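Local coordinates for glycine oxidase (Bacillus cereus ATCC 14579, PDB 7CYX), which probably catalyses the FAD-dependent oxidation of glycine by O2 to glyoxylate, releasing ammonium and hydrogen peroxide, a reaction linked to thiamine diphosphate biosynthesis, at residues 47-52 against 150-155; 232-237 against 258-263; 239-244 against 290-295; 274-279 against 303-308. All blocks are in the same frame, centred on the assembly; numbering follows the deposited sequence.

Contact 1. Residues 47-52 against 150-155; sequences AGLLGV and DGHVIA. With FAD (flavin-adenine dinucleotide), chain C.
The flavin of this oxidase is bonded at its pyrimidine end by one strand of a two-stranded antiparallel sheet, in which Leu-49 lies against His-152 as a non-hydrogen-bonded pair and Leu-50 against Gly-151 as a hydrogen-bonded one. Leu-50 N gives its hydrogen to Gly-151 O at 2.9 Å. The second bond runs from Val-153 N to Gly-48 O at 2.8 Å. Gly-48 takes positive phi, and its CA comes within 3.5 Å of Val-153 O in a CA-H...O contact; at this position a side chain would point straight at Val-153 O, so the glycine lets the strands approach. Between the two strands and the cofactor the pairing logic is repeated: Leu-49 N donates to FAD O4 at 2.9 Å while FAD N3 donates to Leu-49 O at 3.0 Å, so one residue's backbone reads both a donor and an acceptor on the flavin edge. Side chains then fill the two faces. On one, Leu-49 CD2 meets His-152 CB at 3.9 Å; the imidazole, set by chi1 of 51° between its own N and carbonyl carbon, turns off toward Lys-256, to which ND1 is bonded. On the other, Leu-50 CD1 rests over His-152 CA and approaches Val-153 CG1 at 4.2 Å. Lys-256 NZ also bonds the carbonyls of Ala-47 and Val-153.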
# COMPACT_ATOMS: atom_id res chain seq x y z
N ALA A 47 -0.70 -15.25 -2.72
CA ALA A 47 0.23 -14.91 -1.63
C ALA A 47 1.51 -14.26 -2.17
O ALA A 47 2.35 -13.86 -1.40
CB ALA A 47 0.55 -16.15 -0.84
N GLY A 48 1.65 -14.14 -3.49
CA GLY A 48 2.74 -13.37 -4.08
C GLY A 48 4.12 -13.95 -3.81
O GLY A 48 5.11 -13.22 -3.87
N LEU A 49 4.22 -15.26 -3.56
CA LEU A 49 5.53 -15.89 -3.33
C LEU A 49 6.24 -16.00 -4.66
O LEU A 49 5.60 -16.18 -5.67
CB LEU A 49 5.32 -17.27 -2.70
CG LEU A 49 4.62 -17.26 -1.34
CD1 LEU A 49 4.39 -18.68 -0.84
CD2 LEU A 49 5.44 -16.48 -0.32
N LEU A 50 7.57 -15.83 -4.66
CA LEU A 50 8.41 -15.94 -5.84
C LEU A 50 9.44 -17.05 -5.59
O LEU A 50 10.29 -16.92 -4.70
CB LEU A 50 9.12 -14.60 -6.09
CG LEU A 50 8.25 -13.34 -6.06
CD1 LEU A 50 9.10 -12.09 -5.92
CD2 LEU A 50 7.38 -13.24 -7.30
N GLY A 51 9.33 -18.15 -6.35
CA GLY A 51 10.33 -19.23 -6.40
C GLY A 51 9.92 -20.38 -5.51
O GLY A 51 9.77 -20.18 -4.31
N VAL A 52 9.73 -21.56 -6.11
CA VAL A 52 9.32 -22.86 -5.48
C VAL A 52 8.01 -23.34 -6.14
O VAL A 52 6.92 -22.92 -5.76
CB VAL A 52 9.21 -22.82 -3.94
CG1 VAL A 52 8.48 -24.05 -3.41
CG2 VAL A 52 10.57 -22.71 -3.26
N ASP A 150 15.17 -15.97 -2.28
CA ASP A 150 13.74 -16.00 -2.56
C ASP A 150 13.08 -14.81 -1.87
O ASP A 150 13.63 -14.22 -0.98
CB ASP A 150 13.09 -17.32 -2.11
CG ASP A 150 13.13 -18.43 -3.16
OD1 ASP A 150 13.82 -18.25 -4.19
OD2 ASP A 150 12.49 -19.47 -2.92
N GLY A 151 11.87 -14.50 -2.30
CA GLY A 151 11.13 -13.39 -1.70
C GLY A 151 9.70 -13.39 -2.18
O GLY A 151 9.25 -14.38 -2.72
N HIS A 152 9.02 -12.27 -1.99
CA HIS A 152 7.61 -12.24 -2.41
C HIS A 152 7.17 -10.80 -2.63
O HIS A 152 7.93 -9.88 -2.32
CB HIS A 152 6.74 -12.91 -1.35
CG HIS A 152 6.99 -12.38 0.01
ND1 HIS A 152 6.01 -11.79 0.75
CD2 HIS A 152 8.11 -12.31 0.76
CE1 HIS A 152 6.51 -11.41 1.91
NE2 HIS A 152 7.79 -11.71 1.93
N VAL A 153 5.97 -10.64 -3.17
CA VAL A 153 5.37 -9.31 -3.42
C VAL A 153 3.92 -9.34 -2.95
O VAL A 153 3.46 -10.37 -2.47
CB VAL A 153 5.45 -8.98 -4.92
CG1 VAL A 153 6.85 -8.60 -5.33
CG2 VAL A 153 4.92 -10.12 -5.76
N ILE A 154 3.26 -8.20 -3.05
CA ILE A 154 1.82 -8.13 -2.74
C ILE A 154 1.11 -8.18 -4.09
O ILE A 154 1.07 -7.16 -4.77
CB ILE A 154 1.50 -6.88 -1.91
CG1 ILE A 154 2.19 -6.98 -0.55
CG2 ILE A 154 0.01 -6.69 -1.77
CD1 ILE A 154 2.55 -5.66 0.03
N ALA A 155 0.61 -9.35 -4.45
CA ALA A 155 -0.03 -9.64 -5.74
C ALA A 155 -0.97 -8.52 -6.19
O ALA A 155 -0.79 -8.04 -7.28
CB ALA A 155 -0.72 -10.97 -5.69
PA FAD C . -6.89 -13.41 -13.03
O1A FAD C . -6.23 -12.60 -11.99
O2A FAD C . -8.03 -14.29 -12.59
O5B FAD C . -7.28 -12.43 -14.19
C5B FAD C . -8.23 -12.81 -15.14
C4B FAD C . -9.10 -11.59 -15.30
O4B FAD C . -9.77 -11.70 -16.55
C3B FAD C . -10.17 -11.50 -14.24
O3B FAD C . -10.02 -10.22 -13.59
C2B FAD C . -11.50 -11.58 -14.98
O2B FAD C . -12.42 -10.59 -14.52
C1B FAD C . -11.10 -11.22 -16.38
N9A FAD C . -11.93 -11.78 -17.45
C8A FAD C . -12.17 -13.09 -17.65
N7A FAD C . -12.95 -13.27 -18.73
C5A FAD C . -13.18 -12.05 -19.25
C6A FAD C . -13.93 -11.55 -20.40
N6A FAD C . -14.58 -12.45 -21.17
N1A FAD C . -13.98 -10.20 -20.60
C2A FAD C . -13.35 -9.37 -19.77
N3A FAD C . -12.64 -9.76 -18.69
C4A FAD C . -12.52 -11.07 -18.40
N1 FAD C . 1.08 -17.25 -7.82
C2 FAD C . 2.40 -17.05 -7.49
O2 FAD C . 3.16 -16.76 -8.44
N3 FAD C . 2.86 -17.16 -6.22
C4 FAD C . 2.00 -17.42 -5.21
O4 FAD C . 2.36 -17.49 -4.00
C4X FAD C . 0.57 -17.67 -5.52
N5 FAD C . -0.32 -17.98 -4.57
C5X FAD C . -1.62 -18.18 -4.88
C6 FAD C . -2.51 -18.47 -3.86
C7 FAD C . -3.85 -18.68 -4.16
C7M FAD C . -4.84 -19.02 -3.06
C8 FAD C . -4.32 -18.57 -5.54
C8M FAD C . -5.79 -18.78 -5.89
C9 FAD C . -3.44 -18.28 -6.52
C9A FAD C . -2.10 -18.07 -6.27
N10 FAD C . -1.21 -17.74 -7.29
C10 FAD C . 0.15 -17.56 -6.92
C1' FAD C . -1.57 -17.72 -8.71
C2' FAD C . -1.94 -16.41 -9.35
O2' FAD C . -3.04 -15.87 -8.60
C3' FAD C . -2.37 -16.71 -10.77
O3' FAD C . -1.52 -17.71 -11.41
C4' FAD C . -2.48 -15.36 -11.50
O4' FAD C . -3.24 -14.44 -10.71
C5' FAD C . -3.21 -15.47 -12.81
O5' FAD C . -3.45 -14.15 -13.26
P FAD C . -4.44 -13.90 -14.48
O1P FAD C . -4.20 -14.90 -15.55
O2P FAD C . -4.42 -12.42 -14.77
O3P FAD C . -5.81 -14.39 -13.77

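Contact 2. Residues 232-237 against 258-263; sequences VVAVRS and GGRYVI
Val-235 and Tyr-261 meet at the apolar centre of antiparallel strands 225-236 and 260-269, neighbours in the mixed sheet, CG2 of the valine lying 3.8 Å from CB of the tyrosine with the side chains crossing at about a right angle. The valine's chi1 of -56° places CG2 between its backbone N and carbonyl carbon, reaching also toward Ile-263 CD1. On the other face Val-232, which also touches FAD, brings CG2 to Val-262 CG1 at 3.8 Å, beside the small Ala-234. Reciprocal backbone bonds join Val-233 to Ile-263 and Val-235 to Tyr-261, the one from Tyr-261 N to Val-235 O measuring 2.7 Å; Ser-237 N to Gly-259 O is the last. At the polar edge the guanidinium of Arg-236, its chain bent at chi2, lies with one face over the aliphatic part of Arg-260, NH2 standing 3.3 Å from Arg-260 CD. Its NH1 makes a weak bond to Gly-258 O at 2.9 Å. The two guanidinium planes are 45° apart, and both arginines form salt bridges to Glu-301 on the adjoining strand 299-311. That shared carboxylate probably offsets the nearness of two positive groups, letting one arginine pack against the other's methylenes.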
# COMPACT_ATOMS: atom_id res chain seq x y z
N VAL A 232 -7.94 -19.09 1.67
CA VAL A 232 -6.87 -18.61 2.50
C VAL A 232 -7.42 -17.75 3.64
O VAL A 232 -8.52 -17.19 3.57
CB VAL A 232 -5.76 -17.92 1.69
CG1 VAL A 232 -6.03 -17.91 0.20
CG2 VAL A 232 -5.41 -16.54 2.21
N VAL A 233 -6.63 -17.69 4.72
CA VAL A 233 -6.94 -17.01 5.97
C VAL A 233 -5.84 -15.98 6.23
O VAL A 233 -4.69 -16.18 5.84
CB VAL A 233 -7.03 -18.04 7.10
CG1 VAL A 233 -6.72 -17.44 8.46
CG2 VAL A 233 -8.38 -18.75 7.12
N ALA A 234 -6.21 -14.88 6.89
CA ALA A 234 -5.25 -13.83 7.24
C ALA A 234 -5.45 -13.44 8.71
O ALA A 234 -6.58 -13.26 9.16
CB ALA A 234 -5.43 -12.62 6.34
N VAL A 235 -4.35 -13.28 9.44
CA VAL A 235 -4.41 -12.78 10.78
C VAL A 235 -3.41 -11.63 10.93
O VAL A 235 -2.47 -11.51 10.17
CB VAL A 235 -4.14 -13.91 11.79
CG1 VAL A 235 -5.09 -15.08 11.58
CG2 VAL A 235 -2.69 -14.37 11.73
N ARG A 236 -3.66 -10.79 11.94
CA ARG A 236 -2.77 -9.71 12.31
C ARG A 236 -2.10 -10.09 13.63
O ARG A 236 -2.67 -10.82 14.41
CB ARG A 236 -3.57 -8.42 12.46
CG ARG A 236 -4.35 -8.00 11.22
CD ARG A 236 -3.68 -6.83 10.54
NE ARG A 236 -4.15 -6.57 9.18
CZ ARG A 236 -3.52 -5.76 8.33
NH1 ARG A 236 -2.41 -5.15 8.70
NH2 ARG A 236 -4.01 -5.56 7.12
N SER A 237 -0.89 -9.58 13.87
CA SER A 237 -0.23 -9.79 15.15
C SER A 237 0.64 -8.58 15.49
O SER A 237 1.22 -7.95 14.62
CB SER A 237 0.57 -11.06 15.15
OG SER A 237 1.56 -11.03 16.17
N GLY A 258 2.83 -4.63 7.61
CA GLY A 258 1.85 -4.14 8.55
C GLY A 258 1.37 -5.20 9.52
O GLY A 258 0.23 -5.12 10.01
N GLY A 259 2.24 -6.15 9.86
CA GLY A 259 1.95 -7.16 10.90
C GLY A 259 0.80 -8.07 10.51
O GLY A 259 0.06 -8.55 11.39
N ARG A 260 0.67 -8.31 9.20
CA ARG A 260 -0.29 -9.24 8.61
C ARG A 260 0.41 -10.59 8.30
O ARG A 260 1.51 -10.62 7.70
CB ARG A 260 -0.91 -8.60 7.37
CG ARG A 260 -2.15 -9.32 6.86
CD ARG A 260 -3.01 -8.51 5.90
NE ARG A 260 -2.92 -8.99 4.54
CZ ARG A 260 -3.95 -9.30 3.76
NH1 ARG A 260 -5.19 -9.27 4.22
NH2 ARG A 260 -3.74 -9.60 2.50
N TYR A 261 -0.25 -11.70 8.69
CA TYR A 261 0.16 -13.10 8.37
C TYR A 261 -0.91 -13.75 7.50
O TYR A 261 -2.10 -13.79 7.87
CB TYR A 261 0.49 -13.87 9.67
CG TYR A 261 1.64 -13.21 10.38
CD1 TYR A 261 1.41 -12.11 11.18
CD2 TYR A 261 2.95 -13.55 10.10
CE1 TYR A 261 2.44 -11.42 11.77
CE2 TYR A 261 4.01 -12.87 10.70
CZ TYR A 261 3.75 -11.79 11.52
OH TYR A 261 4.75 -11.08 12.10
N VAL A 262 -0.49 -14.22 6.32
CA VAL A 262 -1.39 -14.84 5.33
C VAL A 262 -1.05 -16.33 5.24
O VAL A 262 0.12 -16.68 5.07
CB VAL A 262 -1.28 -14.15 3.95
CG1 VAL A 262 -2.07 -14.88 2.89
CG2 VAL A 262 -1.70 -12.70 4.02
N ILE A 263 -2.10 -17.18 5.33
CA ILE A 263 -1.97 -18.61 5.59
C ILE A 263 -2.93 -19.38 4.69
O ILE A 263 -4.14 -19.18 4.75
CB ILE A 263 -2.29 -18.93 7.06
CG1 ILE A 263 -1.64 -17.96 8.05
CG2 ILE A 263 -1.93 -20.37 7.38
CD1 ILE A 263 -2.33 -17.92 9.38

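Contact 3. Residues 239-244 against 290-295; sequences KQLLKA and TILPAL
Leu-241 spreads its two methyls over different partners: CD2 is directed at Ala-294 CB, 3.7 Å away, and CD1 at Leu-295 CD2, at 4.0 Å. With chi1 at -85°, its CG lies opposite the carbonyl carbon and beside the backbone N, which carries the fork of the side chain toward the short 3-10 segment. Leu-241 and Leu-295 run at a slant to one another, so their contact is made by methyl ends and not by the lengths of the chains. CD2 also looks toward Leu-292 CD2 at a looser 4.3 Å. Leu-242, next in the chain, sets its branch carbon CG 4.0 Å from Leu-292 CD1, again at a slant. Here the loop between strands 225-236 and 246-248 packs on the turn that follows helix 278-291, and no direct hydrogen bond joins the two segments. Ile-253 of strand 251-256 touches Leu-242, Leu-292 and Leu-295, while Tyr-136 borders Leu-241 and Leu-292. At the outer margin a single water accepts from Lys-239 NZ at 3.1 Å; it also lies near Ala-294 O, at a distance too short to be relied on.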
# COMPACT_ATOMS: atom_id res chain seq x y z
N LYS A 239 3.23 -9.07 17.32
CA LYS A 239 4.54 -9.68 17.52
C LYS A 239 5.22 -9.83 16.16
O LYS A 239 4.55 -9.84 15.13
CB LYS A 239 4.42 -11.04 18.21
CG LYS A 239 3.77 -11.03 19.59
CD LYS A 239 3.24 -12.40 20.00
CE LYS A 239 2.84 -12.47 21.46
NZ LYS A 239 2.14 -13.74 21.76
N GLN A 240 6.55 -9.92 16.19
CA GLN A 240 7.39 -10.21 15.03
C GLN A 240 7.45 -11.72 14.82
O GLN A 240 8.43 -12.37 15.13
CB GLN A 240 8.81 -9.66 15.28
CG GLN A 240 9.05 -8.26 14.74
CD GLN A 240 10.22 -8.24 13.78
OE1 GLN A 240 11.32 -8.69 14.09
NE2 GLN A 240 9.98 -7.73 12.59
N LEU A 241 6.37 -12.28 14.28
CA LEU A 241 6.12 -13.74 14.37
C LEU A 241 6.99 -14.52 13.37
O LEU A 241 7.43 -15.61 13.69
CB LEU A 241 4.63 -14.03 14.15
CG LEU A 241 3.73 -13.93 15.39
CD1 LEU A 241 2.34 -14.44 15.08
CD2 LEU A 241 4.32 -14.69 16.57
N LEU A 242 7.15 -13.97 12.16
CA LEU A 242 7.97 -14.49 11.07
C LEU A 242 8.61 -13.29 10.39
O LEU A 242 7.93 -12.30 10.17
CB LEU A 242 7.10 -15.19 10.02
CG LEU A 242 6.95 -16.70 10.12
CD1 LEU A 242 6.15 -17.20 8.92
CD2 LEU A 242 8.30 -17.40 10.18
N LYS A 243 9.89 -13.43 10.03
CA LYS A 243 10.61 -12.45 9.22
C LYS A 243 10.40 -12.81 7.74
O LYS A 243 10.18 -11.95 6.90
CB LYS A 243 12.11 -12.48 9.60
CG LYS A 243 12.76 -11.13 9.91
CD LYS A 243 14.25 -11.22 10.23
CE LYS A 243 15.17 -11.04 9.02
NZ LYS A 243 15.42 -9.62 8.69
N ALA A 244 10.48 -14.11 7.44
CA ALA A 244 10.42 -14.64 6.08
C ALA A 244 9.30 -15.67 5.97
O ALA A 244 8.94 -16.33 6.93
CB ALA A 244 11.75 -15.26 5.73
N THR A 290 0.58 -26.14 14.21
CA THR A 290 1.68 -27.10 14.37
C THR A 290 3.03 -26.50 13.92
O THR A 290 4.08 -27.00 14.30
CB THR A 290 1.46 -28.40 13.60
OG1 THR A 290 1.72 -28.09 12.24
CG2 THR A 290 0.08 -29.02 13.74
N ILE A 291 2.99 -25.47 13.05
CA ILE A 291 4.19 -24.81 12.52
C ILE A 291 4.55 -23.62 13.42
O ILE A 291 5.75 -23.32 13.61
CB ILE A 291 3.97 -24.34 11.06
CG1 ILE A 291 4.10 -25.48 10.05
CG2 ILE A 291 4.94 -23.22 10.70
CD1 ILE A 291 2.97 -26.47 10.07
N LEU A 292 3.53 -22.92 13.93
CA LEU A 292 3.68 -21.58 14.49
C LEU A 292 2.56 -21.35 15.50
O LEU A 292 1.58 -20.67 15.20
CB LEU A 292 3.62 -20.54 13.36
CG LEU A 292 4.44 -19.27 13.56
CD1 LEU A 292 4.11 -18.23 12.49
CD2 LEU A 292 4.20 -18.70 14.93
N PRO A 293 2.69 -21.91 16.71
CA PRO A 293 1.62 -21.92 17.71
C PRO A 293 1.11 -20.54 18.14
O PRO A 293 -0.08 -20.38 18.42
CB PRO A 293 2.24 -22.62 18.92
CG PRO A 293 3.38 -23.44 18.35
CD PRO A 293 3.89 -22.63 17.18
N ALA A 294 1.98 -19.54 18.19
CA ALA A 294 1.55 -18.22 18.63
C ALA A 294 0.39 -17.69 17.76
O ALA A 294 -0.22 -16.70 18.14
CB ALA A 294 2.69 -17.24 18.62
N LEU A 295 0.10 -18.31 16.60
CA LEU A 295 -0.97 -17.82 15.73
C LEU A 295 -2.34 -18.03 16.41
O LEU A 295 -3.33 -17.48 15.95
CB LEU A 295 -0.93 -18.51 14.37
CG LEU A 295 0.09 -17.96 13.37
CD1 LEU A 295 0.24 -18.89 12.18
CD2 LEU A 295 -0.30 -16.56 12.90
O HOH W 1 0.26 -14.64 19.42

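Contact 4. Residues 274-279 against 303-308; sequences KTVQPE and TWAGLR. With FAD (flavin-adenine dinucleotide), chain C.
Ala-305 CB fits against the backbone of the 274-279 segment, 3.4 Å from Lys-274 O, and Val-276 CG2 lies 4.2 Å from the same Ala-305 CB. Val-276 itself meets Thr-303 tip to tip: CG1 comes nearest the threonine hydroxyl, 3.4 Å from Thr-303 OG1, while CG2 lies between that hydroxyl and the Trp-304 carbonyl carbon. The valine's chi1 of 176° sets CG1 opposite the backbone N and leaves CG2 beside that N. Lys-274 lies across Leu-307 at about a right angle, its CD 3.9 Å from Leu-307 CD1, and a chain bent at chi2, chi3 and chi4 takes CE over Ala-305 O. The lysine methylenes pack on the strand while NZ forms a salt bridge with Glu-41.

No hydrogen bond crosses between the segments, and polar groups are positioned from outside or within one segment. Thr-303 OG1 is bonded to Val-232 O. Gln-277 NE2 donates to Thr-275 OG1 at 3.0 Å, the hydroxyl lying in the amide plane and the bond almost straight at 170°. Toward residue 308 the FAD pocket takes over: Arg-308 CG approaches FAD C8M at 3.3 Å, its guanidinium has one face over FAD C8, held there by bonds from NH1 to Val-228 O and NH2 to Thr-266 O, and Gly-306, without a side chain, lets FAD C8M come close to its backbone.

In the fold, segment 303-308 belongs to strand 299-311, at the edge of the mixed sheet beside strand 225-236; residues 274-276 cross it before the chain turns off into helix 278-291, whose Ile-281 touches both Val-276 and Thr-303.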
# COMPACT_ATOMS: atom_id res chain seq x y z
N LYS A 274 -16.59 -18.91 -4.87
CA LYS A 274 -15.69 -18.04 -4.09
C LYS A 274 -16.07 -17.96 -2.59
O LYS A 274 -15.52 -17.13 -1.90
CB LYS A 274 -15.67 -16.62 -4.63
CG LYS A 274 -15.49 -16.43 -6.14
CD LYS A 274 -14.10 -15.99 -6.61
CE LYS A 274 -13.53 -14.78 -5.90
NZ LYS A 274 -13.62 -13.55 -6.73
N THR A 275 -17.02 -18.78 -2.10
CA THR A 275 -17.30 -18.92 -0.65
C THR A 275 -16.20 -19.74 0.03
O THR A 275 -15.56 -20.54 -0.61
CB THR A 275 -18.63 -19.64 -0.36
OG1 THR A 275 -18.58 -21.01 -0.83
CG2 THR A 275 -19.84 -18.97 -0.98
N VAL A 276 -16.10 -19.64 1.35
CA VAL A 276 -15.13 -20.34 2.15
C VAL A 276 -15.89 -21.27 3.10
O VAL A 276 -16.72 -20.82 3.88
CB VAL A 276 -14.26 -19.33 2.94
CG1 VAL A 276 -13.27 -20.01 3.87
CG2 VAL A 276 -13.53 -18.36 2.01
N GLN A 277 -15.57 -22.56 3.04
CA GLN A 277 -16.20 -23.55 3.90
C GLN A 277 -15.52 -23.53 5.25
O GLN A 277 -14.30 -23.37 5.33
CB GLN A 277 -16.14 -24.95 3.28
CG GLN A 277 -17.21 -25.17 2.23
CD GLN A 277 -17.17 -24.11 1.16
OE1 GLN A 277 -16.30 -24.13 0.29
NE2 GLN A 277 -18.12 -23.19 1.21
N PRO A 278 -16.27 -23.62 6.36
CA PRO A 278 -15.68 -23.74 7.69
C PRO A 278 -14.52 -24.74 7.80
O PRO A 278 -13.49 -24.40 8.37
CB PRO A 278 -16.89 -24.17 8.51
CG PRO A 278 -18.01 -23.36 7.92
CD PRO A 278 -17.74 -23.48 6.43
N GLU A 279 -14.74 -25.95 7.29
CA GLU A 279 -13.80 -27.08 7.37
C GLU A 279 -12.42 -26.64 6.85
O GLU A 279 -11.41 -27.02 7.41
CB GLU A 279 -14.36 -28.26 6.58
CG GLU A 279 -13.39 -29.41 6.32
CD GLU A 279 -14.06 -30.68 5.79
OE1 GLU A 279 -14.06 -31.69 6.53
OE2 GLU A 279 -14.58 -30.68 4.63
N THR A 303 -10.78 -13.99 5.61
CA THR A 303 -10.68 -15.27 4.89
C THR A 303 -11.20 -15.02 3.48
O THR A 303 -12.09 -14.21 3.33
CB THR A 303 -11.43 -16.39 5.61
OG1 THR A 303 -11.16 -17.52 4.81
CG2 THR A 303 -12.92 -16.16 5.70
N TRP A 304 -10.63 -15.67 2.48
CA TRP A 304 -11.13 -15.46 1.11
C TRP A 304 -10.81 -16.67 0.25
O TRP A 304 -10.06 -17.52 0.68
CB TRP A 304 -10.56 -14.18 0.50
CG TRP A 304 -9.08 -14.22 0.30
CD1 TRP A 304 -8.41 -14.77 -0.74
CD2 TRP A 304 -8.10 -13.69 1.18
NE1 TRP A 304 -7.07 -14.61 -0.57
CE2 TRP A 304 -6.85 -13.95 0.60
CE3 TRP A 304 -8.15 -13.01 2.40
CZ2 TRP A 304 -5.66 -13.55 1.19
CZ3 TRP A 304 -6.97 -12.62 2.98
CH2 TRP A 304 -5.75 -12.90 2.39
N ALA A 305 -11.38 -16.69 -0.95
CA ALA A 305 -11.20 -17.77 -1.93
C ALA A 305 -10.80 -17.16 -3.27
O ALA A 305 -11.41 -16.20 -3.66
CB ALA A 305 -12.48 -18.54 -2.05
N GLY A 306 -9.80 -17.76 -3.91
CA GLY A 306 -9.29 -17.35 -5.23
C GLY A 306 -9.24 -18.52 -6.19
O GLY A 306 -9.17 -19.67 -5.77
N LEU A 307 -9.28 -18.21 -7.49
CA LEU A 307 -9.47 -19.22 -8.56
C LEU A 307 -8.21 -19.29 -9.43
O LEU A 307 -8.08 -18.53 -10.41
CB LEU A 307 -10.70 -18.84 -9.39
CG LEU A 307 -11.99 -18.66 -8.58
CD1 LEU A 307 -13.18 -18.43 -9.50
CD2 LEU A 307 -12.25 -19.85 -7.67
N ARG A 308 -7.31 -20.21 -9.08
CA ARG A 308 -6.11 -20.45 -9.84
C ARG A 308 -6.48 -20.94 -11.24
O ARG A 308 -7.17 -21.95 -11.39
CB ARG A 308 -5.24 -21.55 -9.23
CG ARG A 308 -4.88 -21.36 -7.77
CD ARG A 308 -4.23 -22.63 -7.27
NE ARG A 308 -3.92 -22.61 -5.86
CZ ARG A 308 -4.73 -23.06 -4.93
NH1 ARG A 308 -6.00 -23.28 -5.23
NH2 ARG A 308 -4.26 -23.32 -3.72
PA FAD C . -6.89 -13.41 -13.03
O1A FAD C . -6.23 -12.60 -11.99
O2A FAD C . -8.03 -14.29 -12.59
O5B FAD C . -7.28 -12.43 -14.19
C5B FAD C . -8.23 -12.81 -15.14
C4B FAD C . -9.10 -11.59 -15.30
O4B FAD C . -9.77 -11.70 -16.55
C3B FAD C . -10.17 -11.50 -14.24
O3B FAD C . -10.02 -10.22 -13.59
C2B FAD C . -11.50 -11.58 -14.98
O2B FAD C . -12.42 -10.59 -14.52
C1B FAD C . -11.10 -11.22 -16.38
N9A FAD C . -11.93 -11.78 -17.45
C8A FAD C . -12.17 -13.09 -17.65
N7A FAD C . -12.95 -13.27 -18.73
C5A FAD C . -13.18 -12.05 -19.25
C6A FAD C . -13.93 -11.55 -20.40
N6A FAD C . -14.58 -12.45 -21.17
N1A FAD C . -13.98 -10.20 -20.60
C2A FAD C . -13.35 -9.37 -19.77
N3A FAD C . -12.64 -9.76 -18.69
C4A FAD C . -12.52 -11.07 -18.40
N1 FAD C . 1.08 -17.25 -7.82
C2 FAD C . 2.40 -17.05 -7.49
O2 FAD C . 3.16 -16.76 -8.44
N3 FAD C . 2.86 -17.16 -6.22
C4 FAD C . 2.00 -17.42 -5.21
O4 FAD C . 2.36 -17.49 -4.00
C4X FAD C . 0.57 -17.67 -5.52
N5 FAD C . -0.32 -17.98 -4.57
C5X FAD C . -1.62 -18.18 -4.88
C6 FAD C . -2.51 -18.47 -3.86
C7 FAD C . -3.85 -18.68 -4.16
C7M FAD C . -4.84 -19.02 -3.06
C8 FAD C . -4.32 -18.57 -5.54
C8M FAD C . -5.79 -18.78 -5.89
C9 FAD C . -3.44 -18.28 -6.52
C9A FAD C . -2.10 -18.07 -6.27
N10 FAD C . -1.21 -17.74 -7.29
C10 FAD C . 0.15 -17.56 -6.92
C1' FAD C . -1.57 -17.72 -8.71
C2' FAD C . -1.94 -16.41 -9.35
O2' FAD C . -3.04 -15.87 -8.60
C3' FAD C . -2.37 -16.71 -10.77
O3' FAD C . -1.52 -17.71 -11.41
C4' FAD C . -2.48 -15.36 -11.50
O4' FAD C . -3.24 -14.44 -10.71
C5' FAD C . -3.21 -15.47 -12.81
O5' FAD C . -3.45 -14.15 -13.26
P FAD C . -4.44 -13.90 -14.48
O1P FAD C . -4.20 -14.90 -15.55
O2P FAD C . -4.42 -12.42 -14.77
O3P FAD C . -5.81 -14.39 -13.77

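From the N terminus, contact 1 closes first, bringing residues 150-155 back onto 47-52 over a 97-residue excursion, less than half of it helix, and it is complete before the others begin. Contact 2 brings strand 260-269 back beside 225-236 after strands 246-248 and 251-256. Contact 3 opens inside that span, at 239-244, and closes beyond it at 290-295, so the two cross; Tyr-261 OH probably bonds to Leu-241 N. Contact 4 opens within contact 3 and also crosses it, joining the approach to helix 278-291 to strand 299-311. Contacts 2 and 4 meet where strands 225-236 and 299-311 pair, while contacts 1 and 4 both touch FAD.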